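Local coordinates for Alpha/beta hydrolase fold protein (Ochrobactrum, PDB 4G9E) that hydrolyses the lactone ring of N-acyl homoserine lactones, as an AHL-lactonase of the alpha/beta hydrolase fold, and holds N-butanoyl-L-homoserine in its pocket, at residues G32-G37 and E158-S163. Residues are numbered along the deposited sequence; the frame is centred on the assembly and turned at random. Where two conformers were deposited one is given.
Sequences GNSSSG and ESYARS. With C4L (N-butanoyl-L-homoserine), chain C.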
loop_
_atom_site.group_PDB
_atom_site.type_symbol
_atom_site.label_atom_id
_atom_site.label_comp_id
_atom_site.label_asym_id
_atom_site.label_seq_id
_atom_site.Cartn_x
_atom_site.Cartn_y
_atom_site.Cartn_z
ATOM N N GLY A 32 -4.744 -0.491 -0.500
ATOM C CA GLY A 32 -4.819 -0.580 -1.944
ATOM C C GLY A 32 -6.021 0.095 -2.574
ATOM O O GLY A 32 -6.825 0.753 -1.912
ATOM N N ASN A 33 -6.120 -0.076 -3.883
ATOM C CA ASN A 33 -7.183 0.500 -4.693
ATOM C C ASN A 33 -8.555 0.087 -4.158
ATOM O O ASN A 33 -8.855 -1.105 -4.046
ATOM C CB ASN A 33 -6.993 -0.007 -6.119
ATOM C CG ASN A 33 -7.904 0.662 -7.122
ATOM O OD1 ASN A 33 -9.034 1.057 -6.818
ATOM N ND2 ASN A 33 -7.416 0.769 -8.348
ATOM N N SER A 34 -9.372 1.081 -3.814
ATOM C CA SER A 34 -10.751 0.859 -3.371
ATOM C C SER A 34 -10.851 0.158 -2.024
ATOM O O SER A 34 -11.902 -0.381 -1.679
ATOM C CB SER A 34 -11.574 0.117 -4.441
ATOM O OG SER A 34 -11.566 0.839 -5.671
ATOM N N SER A 35 -9.761 0.180 -1.261
ATOM C CA SER A 35 -9.753 -0.452 0.050
ATOM C C SER A 35 -9.800 0.612 1.143
ATOM O O SER A 35 -10.293 1.721 0.927
ATOM C CB SER A 35 -8.535 -1.369 0.202
ATOM O OG SER A 35 -8.655 -2.195 1.345
ATOM N N SER A 36 -9.288 0.252 2.315
ATOM C CA SER A 36 -9.315 1.098 3.500
ATOM C C SER A 36 -8.240 0.601 4.459
ATOM O O SER A 36 -7.858 -0.567 4.402
ATOM C CB SER A 36 -10.681 0.979 4.179
ATOM O OG SER A 36 -10.665 1.498 5.498
ATOM N N GLY A 37 -7.750 1.474 5.337
ATOM C CA GLY A 37 -6.845 1.047 6.394
ATOM C C GLY A 37 -7.447 -0.008 7.313
ATOM O O GLY A 37 -6.721 -0.737 7.992
ATOM N N GLU A 158 -18.264 -6.832 -6.144
ATOM C CA GLU A 158 -17.991 -8.139 -5.568
ATOM C C GLU A 158 -16.758 -8.789 -6.187
ATOM O O GLU A 158 -15.896 -9.308 -5.471
ATOM C CB GLU A 158 -19.196 -9.067 -5.705
ATOM C CG GLU A 158 -18.883 -10.443 -5.168
ATOM C CD GLU A 158 -20.093 -11.335 -5.053
ATOM O OE1 GLU A 158 -21.213 -10.899 -5.394
ATOM O OE2 GLU A 158 -19.911 -12.482 -4.614
ATOM N N SER A 159 -16.650 -8.746 -7.513
ATOM C CA SER A 159 -15.514 -9.371 -8.175
ATOM C C SER A 159 -14.206 -8.712 -7.760
ATOM O O SER A 159 -13.228 -9.398 -7.467
ATOM C CB SER A 159 -15.659 -9.333 -9.696
ATOM O OG SER A 159 -14.784 -10.269 -10.303
ATOM N N TYR A 160 -14.191 -7.381 -7.737
ATOM C CA TYR A 160 -12.982 -6.662 -7.357
ATOM C C TYR A 160 -12.624 -6.915 -5.897
ATOM O O TYR A 160 -11.464 -7.155 -5.573
ATOM C CB TYR A 160 -13.108 -5.158 -7.636
ATOM C CG TYR A 160 -11.765 -4.464 -7.718
ATOM C CD1 TYR A 160 -10.874 -4.773 -8.737
ATOM C CD2 TYR A 160 -11.378 -3.518 -6.776
ATOM C CE1 TYR A 160 -9.644 -4.164 -8.821
ATOM C CE2 TYR A 160 -10.137 -2.892 -6.857
ATOM C CZ TYR A 160 -9.279 -3.226 -7.882
ATOM O OH TYR A 160 -8.047 -2.625 -7.972
ATOM N N ALA A 161 -13.617 -6.850 -5.016
ATOM C CA ALA A 161 -13.383 -7.084 -3.593
ATOM C C ALA A 161 -12.841 -8.485 -3.344
ATOM O O ALA A 161 -11.896 -8.677 -2.569
ATOM C CB ALA A 161 -14.658 -6.866 -2.801
ATOM N N ARG A 162 -13.449 -9.475 -3.990
ATOM C CA ARG A 162 -13.021 -10.851 -3.781
ATOM C C ARG A 162 -11.606 -11.090 -4.304
ATOM O O ARG A 162 -10.808 -11.751 -3.654
ATOM C CB ARG A 162 -14.012 -11.831 -4.410
ATOM C CG ARG A 162 -15.330 -11.918 -3.659
ATOM C CD ARG A 162 -16.194 -13.046 -4.191
ATOM N NE ARG A 162 -17.464 -13.151 -3.473
ATOM C CZ ARG A 162 -17.627 -13.774 -2.311
ATOM N NH1 ARG A 162 -16.596 -14.364 -1.725
ATOM N NH2 ARG A 162 -18.823 -13.810 -1.734
ATOM N N SER A 163 -11.294 -10.547 -5.476
ATOM C CA SER A 163 -9.984 -10.789 -6.074
ATOM C C SER A 163 -8.863 -10.028 -5.362
ATOM O O SER A 163 -7.766 -10.551 -5.189
ATOM C CB SER A 163 -9.994 -10.459 -7.567
ATOM O OG SER A 163 -10.349 -9.107 -7.786
HETATM O O1 C4L C . -5.055 -3.730 -5.248
HETATM C C4 C4L C . -4.646 -2.701 -5.838
HETATM O O2 C4L C . -4.320 -1.650 -5.243
HETATM C C3 C4L C . -4.559 -2.703 -7.346
HETATM C C2 C4L C . -4.385 -4.124 -7.896
HETATM C C1 C4L C . -4.771 -4.226 -9.363
HETATM O O3 C4L C . -6.197 -4.123 -9.505
HETATM N N1 C4L C . -3.444 -1.889 -7.842
HETATM C C5 C4L C . -3.625 -0.690 -8.404
HETATM O O4 C4L C . -4.726 -0.181 -8.568
HETATM C C6 C4L C . -2.384 0.038 -8.868
HETATM C C7 C4L C . -2.601 0.553 -10.287
HETATM C C8 C4L C . -2.774 -0.573 -11.298
#
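Asn33 and Ser34 meet Tyr160 where a loop and a helix approach the bound N-butanoyl-L-homoserine. Residues 32-37 form no regular strand or helix; Gly32 to Ser35 make a type II beta turn, closed by Ser35 N to Gly32 O. Residues 158-163 are helical. The backbones stay apart, with Ser34 CA 8.4 Å from Ala161 CA, and the Tyr160 side chain spans the gap. Its CG lies anti to the backbone N (chi1 -160°), which carries the phenol to the loop. Tyr160 OH comes within 3.4 Å of Asn33 CB, and Ser34 CB lies near the ring plane, at the edge. The Asn33 and Tyr160 side chains cross at about a right angle, the amide and ring planes 69° apart. No hydrogen bond joins the two segments directly; the ligand links them. Asn33 N gives a nearly straight bond to ligand O2, a carboxylate oxygen (2.8 Å, 175°). Asn33 ND2 is hydrogen-bonded to O4, the ligand's amide carbonyl oxygen, at 2.9 Å. Tyr160 OH is hydrogen-bonded to O3, the homoserine hydroxyl, at 2.8 Å. Asn33 ND2 also bonds to Ala147 O, and Ser34 OG donates to Asn33 OD1 (2.8 Å), so both ends of the amide are held and its rotation is fixed. With Asn33 cut back to an alanine, ligand O4 and Ala147 O would probably lose their shared donor, Ser34 OG its acceptor, and a gap would open beside the Tyr160 hydroxyl. His248 and Leu103 N bind the ligand too, and His248 probably belongs to a Ser-His-Glu triad with Ser102 and Glu219. The loop follows strand 24-30, inside the mixed sheet, and leads to helix 41-45. Helix 154-165 brings Tyr160 to the pocket, while helix 182-194 packs on Asn33 through Arg185 and Met188, and helix 171-179 touches both Ser34 and Ala161 through Val177.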